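PDB 2JHP: core protein VP4 from Bluetongue virus, which forms part of the inner viral core and acts as a multifunctional enzyme that caps viral RNA, with two bound S-adenosyl-L-homocysteine molecules marking its methyltransferase sites. Local coordinates for residues A120-N123 with Y124-M128; L475-M478 with W479-D483. All blocks are in the same frame, centred on the assembly; numbering follows the deposited sequence.

Contact 1 of 2, residues A120-N123 with Y124-M128; sequences ALRN and YAFKM. With SAH (S-adenosyl-L-homocysteine), chain B.
Ala120 O receives Tyr124 N in a weak bond, the first of four successive i to i+4 links that join 120-123 to 124-127. Leu121 O takes Ala125 N at 3.2 Å, while the Leu121 side chain turns off the helix toward Ile433 and Thr435 of strand 433-437. Arg122 serves both the helix and the cofactor. Its carbonyl O holds Phe126 N at 2.9 Å, and its CG and CD run alongside the Phe126 ring, CG lying 3.6 Å from CE1. With CG anti to the backbone N (chi1 -154°) and the chain bent further out at chi3, the guanidinium passes the ring and reaches the carboxylate of S-adenosyl-L-homocysteine. There Arg122 NE donates to the ligand O at 2.9 Å with an N-H...O angle of 162°, the oxygen lying in the guanidinium plane at its edge; NH2 donates to OXT at 3.0 Å and more weakly to O. A salt bridge from NH1 to Asp119 probably helps fix the group's rotation. Asn123 O closes the series, accepting Lys127 N and, weakly, Phe126 N. The bidentate grip of arginine on the ligand's carboxylate, borne on a regular alpha-helix, belongs to a methyltransferase cofactor pocket, and Arg122 also touches the neighbouring bound guanine.

Contact 2 of 2, residues L475-M478 with W479-D483; sequences LFLM and WRYPD
Phe476 and Arg480 lie side by side on the last turn of helix 470-480, whose helical backbone ends at Tyr481. Three successive main-chain acceptors, of Leu475, Phe476 and Leu477, are taken in order. Leu475 O receives Trp479 N at 3.2 Å and also has a weak bond from Arg60. Phe476 O accepts Arg480 N at 2.9 Å, plus a weak second bond from Trp479 N. Leu477 O takes Tyr481 N, also at 2.9 Å, just where the backbone leaves helical angles. The polar ends of Trp479, Tyr481 and Arg480 find partners outside this segment: Trp479 NE1 donates to Ser593 O, Tyr481 OH is hydrogen-bonded to Glu505 OE2, and Arg480 has a weak, long ion pair from NE to Glu505 and a weak bond from NH2 to Pro506 O. Apolar contacts fill in between. The Phe476 ring meets the six-membered ring of Trp479 with planes at 79° and centroids 5.8 Å apart, and Leu477 CD2 touches Tyr481 CD1. Bends at chi2 and chi3 bring the Arg480 guanidinium back to Phe476, their planes 84° apart; Phe476 CZ sits over one guanidinium face, 3.3 Å from Arg480 NH2 at the ring edge.

Contact 1 precedes contact 2 by some 350 residues along the chain, yet their centres are only 12 Å apart, because helices 114-128 and 470-480 pack against each other. Leu477 CD2 meets Tyr124 CD1 at 3.5 Å, Leu121 also reaches Leu477, and Met128 CE lies 3.5 Å from Tyr481 CE2. Glu505 OE2, which also bonds Tyr124 OH, thus links helix 114-128 to the residue that follows helix 470-480. Both helices are associated with the mixed seven-stranded sheet: Ala125 packs on Ile433 of strand 433-437, and helix 470-480 follows strand 466-469. Contact 1 faces the cofactor, whereas the side chain of Leu477 is about 13 Å from the bound S-adenosyl-L-homocysteine, behind the ligand-binding helix.

Contact 1 of 2, residues A120-N123 with Y124-M128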
loop_
_atom_site.group_PDB
_atom_site.type_symbol
_atom_site.label_atom_id
_atom_site.label_comp_id
_atom_site.label_asym_id
_atom_site.label_seq_id
_atom_site.Cartn_x
_atom_site.Cartn_y
_atom_site.Cartn_z
ATOM N N ALA A 120 7.623 -2.222 0.972
ATOM C CA ALA A 120 8.951 -1.737 0.711
ATOM C C ALA A 120 8.867 -0.398 -0.017
ATOM O O ALA A 120 9.550 0.547 0.351
ATOM C CB ALA A 120 9.727 -2.749 -0.073
ATOM N N LEU A 121 7.997 -0.304 -1.014
ATOM C CA LEU A 121 7.767 0.954 -1.709
ATOM C C LEU A 121 7.142 2.016 -0.813
ATOM O O LEU A 121 7.420 3.195 -0.975
ATOM C CB LEU A 121 6.882 0.746 -2.936
ATOM C CG LEU A 121 7.406 -0.129 -4.073
ATOM C CD1 LEU A 121 6.501 0.027 -5.310
ATOM C CD2 LEU A 121 8.853 0.190 -4.424
ATOM N N ARG A 122 6.288 1.608 0.118
ATOM C CA ARG A 122 5.599 2.571 0.952
ATOM C C ARG A 122 6.522 3.127 2.025
ATOM O O ARG A 122 6.400 4.296 2.402
ATOM C CB ARG A 122 4.353 1.970 1.586
ATOM C CG ARG A 122 3.286 3.022 1.917
ATOM C CD ARG A 122 2.005 2.436 2.508
ATOM N NE ARG A 122 1.387 1.490 1.586
ATOM C CZ ARG A 122 1.540 0.178 1.669
ATOM N NH1 ARG A 122 2.279 -0.322 2.645
ATOM N NH2 ARG A 122 0.962 -0.618 0.778
ATOM N N ASN A 123 7.447 2.301 2.513
ATOM C CA ASN A 123 8.386 2.755 3.524
ATOM C C ASN A 123 9.324 3.784 2.966
ATOM O O ASN A 123 9.545 4.778 3.596
ATOM C CB ASN A 123 9.110 1.589 4.194
ATOM C CG ASN A 123 8.160 0.711 5.028
ATOM O OD1 ASN A 123 6.984 1.044 5.244
ATOM N ND2 ASN A 123 8.673 -0.422 5.490
ATOM N N TYR A 124 9.809 3.576 1.751
ATOM C CA TYR A 124 10.601 4.595 1.059
ATOM C C TYR A 124 9.803 5.903 0.982
ATOM O O TYR A 124 10.351 6.999 1.221
ATOM C CB TYR A 124 11.019 4.118 -0.343
ATOM C CG TYR A 124 11.507 5.225 -1.269
ATOM C CD1 TYR A 124 12.827 5.684 -1.212
ATOM C CD2 TYR A 124 10.645 5.814 -2.207
ATOM C CE1 TYR A 124 13.279 6.693 -2.061
ATOM C CE2 TYR A 124 11.087 6.833 -3.065
ATOM C CZ TYR A 124 12.407 7.269 -2.984
ATOM O OH TYR A 124 12.851 8.284 -3.821
ATOM N N ALA A 125 8.510 5.766 0.668
ATOM C CA ALA A 125 7.608 6.906 0.510
ATOM C C ALA A 125 7.345 7.667 1.811
ATOM O O ALA A 125 7.132 8.881 1.772
ATOM C CB ALA A 125 6.289 6.487 -0.144
ATOM N N PHE A 126 7.360 6.971 2.948
ATOM C CA PHE A 126 7.168 7.642 4.237
ATOM C C PHE A 126 8.419 8.435 4.595
ATOM O O PHE A 126 8.343 9.429 5.328
ATOM C CB PHE A 126 6.825 6.652 5.352
ATOM C CG PHE A 126 5.392 6.210 5.354
ATOM C CD1 PHE A 126 5.056 4.871 5.146
ATOM C CD2 PHE A 126 4.358 7.132 5.569
ATOM C CE1 PHE A 126 3.711 4.454 5.150
ATOM C CE2 PHE A 126 3.008 6.721 5.575
ATOM C CZ PHE A 126 2.691 5.377 5.360
ATOM N N LYS A 127 9.560 7.995 4.068
ATOM C CA LYS A 127 10.833 8.684 4.286
ATOM C C LYS A 127 10.939 9.927 3.416
ATOM O O LYS A 127 11.569 10.907 3.811
ATOM C CB LYS A 127 12.029 7.758 4.019
ATOM C CG LYS A 127 12.132 6.558 4.961
ATOM C CD LYS A 127 12.202 7.012 6.413
ATOM C CE LYS A 127 12.143 5.852 7.387
ATOM N NZ LYS A 127 11.806 6.334 8.767
ATOM N N MET A 128 10.302 9.895 2.248
ATOM C CA MET A 128 10.483 10.951 1.259
ATOM C C MET A 128 9.263 11.841 0.995
ATOM O O MET A 128 9.377 12.822 0.265
ATOM C CB MET A 128 11.002 10.369 -0.059
ATOM C CG MET A 128 12.266 9.532 0.057
ATOM S SD MET A 128 13.713 10.491 0.513
ATOM C CE MET A 128 14.980 9.236 0.449
HETATM N N SAH B . -2.376 3.563 -1.875
HETATM C CA SAH B . -2.586 2.406 -0.950
HETATM C CB SAH B . -3.849 1.581 -1.218
HETATM C CG SAH B . -4.453 1.542 -2.610
HETATM S SD SAH B . -6.104 0.792 -2.563
HETATM C C SAH B . -1.365 1.506 -0.845
HETATM O O SAH B . -0.234 1.992 -0.770
HETATM O OXT SAH B . -1.479 0.281 -0.796
HETATM C "C5'" SAH B . -6.666 1.944 -3.850
HETATM C "C4'" SAH B . -7.520 3.074 -3.303
HETATM O "O4'" SAH B . -7.341 4.252 -4.065
HETATM C "C3'" SAH B . -9.010 2.746 -3.328
HETATM O "O3'" SAH B . -9.548 3.205 -2.098
HETATM C "C2'" SAH B . -9.565 3.592 -4.463
HETATM O "O2'" SAH B . -10.874 4.038 -4.228
HETATM C "C1'" SAH B . -8.602 4.778 -4.468
HETATM N N9 SAH B . -8.541 5.474 -5.773
HETATM C C8 SAH B . -8.604 4.912 -7.027
HETATM N N7 SAH B . -8.519 5.902 -7.952
HETATM C C5 SAH B . -8.402 7.089 -7.310
HETATM C C6 SAH B . -8.274 8.407 -7.758
HETATM N N6 SAH B . -8.249 8.674 -9.062
HETATM N N1 SAH B . -8.160 9.439 -6.845
HETATM C C2 SAH B . -8.174 9.166 -5.488
HETATM N N3 SAH B . -8.300 7.863 -5.040
HETATM C C4 SAH B . -8.414 6.836 -5.934
#

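Contact 2 of 2, residues L475-M478 with W479-D483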
loop_
_atom_site.group_PDB
_atom_site.type_symbol
_atom_site.label_atom_id
_atom_site.label_comp_id
_atom_site.label_asym_id
_atom_site.label_seq_id
_atom_site.Cartn_x
_atom_site.Cartn_y
_atom_site.Cartn_z
ATOM N N LEU A 475 15.206 -3.271 -6.682
ATOM C CA LEU A 475 16.636 -3.486 -6.796
ATOM C C LEU A 475 17.411 -2.166 -6.784
ATOM O O LEU A 475 18.519 -2.088 -6.246
ATOM C CB LEU A 475 16.921 -4.256 -8.086
ATOM C CG LEU A 475 17.121 -5.776 -8.024
ATOM C CD1 LEU A 475 17.050 -6.360 -6.612
ATOM C CD2 LEU A 475 16.185 -6.485 -8.967
ATOM N N PHE A 476 16.824 -1.138 -7.388
ATOM C CA PHE A 476 17.368 0.199 -7.320
ATOM C C PHE A 476 17.434 0.686 -5.870
ATOM O O PHE A 476 18.459 1.220 -5.443
ATOM C CB PHE A 476 16.540 1.162 -8.164
ATOM C CG PHE A 476 17.153 2.525 -8.291
ATOM C CD1 PHE A 476 18.205 2.748 -9.181
ATOM C CD2 PHE A 476 16.696 3.585 -7.517
ATOM C CE1 PHE A 476 18.771 3.999 -9.309
ATOM C CE2 PHE A 476 17.260 4.835 -7.641
ATOM C CZ PHE A 476 18.300 5.043 -8.542
ATOM N N LEU A 477 16.351 0.486 -5.127
ATOM C CA LEU A 477 16.273 0.927 -3.735
ATOM C C LEU A 477 17.112 0.065 -2.822
ATOM O O LEU A 477 17.649 0.565 -1.852
ATOM C CB LEU A 477 14.814 0.984 -3.235
ATOM C CG LEU A 477 13.910 2.011 -3.922
ATOM C CD1 LEU A 477 12.428 1.700 -3.747
ATOM C CD2 LEU A 477 14.258 3.404 -3.429
ATOM N N MET A 478 17.225 -1.223 -3.118
ATOM C CA MET A 478 18.184 -2.052 -2.401
ATOM C C MET A 478 19.584 -1.394 -2.474
ATOM O O MET A 478 20.314 -1.308 -1.480
ATOM C CB MET A 478 18.236 -3.473 -2.950
ATOM C CG MET A 478 17.141 -4.354 -2.407
ATOM S SD MET A 478 17.292 -6.060 -2.962
ATOM C CE MET A 478 15.741 -6.737 -2.390
ATOM N N TRP A 479 19.906 -0.895 -3.664
ATOM C CA TRP A 479 21.233 -0.415 -4.018
ATOM C C TRP A 479 21.536 0.984 -3.485
ATOM O O TRP A 479 22.636 1.232 -3.009
ATOM C CB TRP A 479 21.348 -0.466 -5.541
ATOM C CG TRP A 479 22.600 0.042 -6.145
ATOM C CD1 TRP A 479 23.865 -0.192 -5.730
ATOM C CD2 TRP A 479 22.700 0.834 -7.330
ATOM N NE1 TRP A 479 24.762 0.431 -6.567
ATOM C CE2 TRP A 479 24.069 1.067 -7.561
ATOM C CE3 TRP A 479 21.759 1.384 -8.214
ATOM C CZ2 TRP A 479 24.527 1.829 -8.639
ATOM C CZ3 TRP A 479 22.211 2.141 -9.286
ATOM C CH2 TRP A 479 23.581 2.363 -9.485
ATOM N N ARG A 480 20.549 1.876 -3.570
ATOM C CA ARG A 480 20.680 3.277 -3.174
ATOM C C ARG A 480 20.318 3.523 -1.697
ATOM O O ARG A 480 20.938 4.359 -1.033
ATOM C CB ARG A 480 19.832 4.167 -4.101
ATOM C CG ARG A 480 19.846 5.669 -3.783
ATOM C CD ARG A 480 20.766 6.455 -4.690
ATOM N NE ARG A 480 20.081 6.974 -5.877
ATOM C CZ ARG A 480 20.701 7.381 -6.986
ATOM N NH1 ARG A 480 22.032 7.325 -7.083
ATOM N NH2 ARG A 480 19.991 7.841 -8.006
ATOM N N TYR A 481 19.323 2.801 -1.187
ATOM C CA TYR A 481 18.892 2.971 0.200
ATOM C C TYR A 481 18.860 1.651 0.971
ATOM O O TYR A 481 17.786 1.144 1.284
ATOM C CB TYR A 481 17.527 3.649 0.260
ATOM C CG TYR A 481 17.469 5.005 -0.397
ATOM C CD1 TYR A 481 16.944 5.155 -1.674
ATOM C CD2 TYR A 481 17.932 6.144 0.265
ATOM C CE1 TYR A 481 16.876 6.399 -2.287
ATOM C CE2 TYR A 481 17.876 7.406 -0.338
ATOM C CZ TYR A 481 17.344 7.524 -1.620
ATOM O OH TYR A 481 17.284 8.762 -2.223
ATOM N N PRO A 482 20.047 1.101 1.289
ATOM C CA PRO A 482 20.246 -0.193 1.948
ATOM C C PRO A 482 19.505 -0.466 3.265
ATOM O O PRO A 482 19.311 -1.631 3.601
ATOM C CB PRO A 482 21.754 -0.223 2.179
ATOM C CG PRO A 482 22.287 0.589 1.073
ATOM C CD PRO A 482 21.343 1.729 0.977
ATOM N N ASP A 483 19.102 0.551 4.017
ATOM C CA ASP A 483 18.254 0.265 5.184
ATOM C C ASP A 483 16.833 0.776 5.093
ATOM O O ASP A 483 16.077 0.678 6.062
ATOM C CB ASP A 483 18.889 0.712 6.497
ATOM C CG ASP A 483 19.549 -0.435 7.256
ATOM O OD1 ASP A 483 20.140 -0.170 8.322
ATOM O OD2 ASP A 483 19.474 -1.597 6.793
#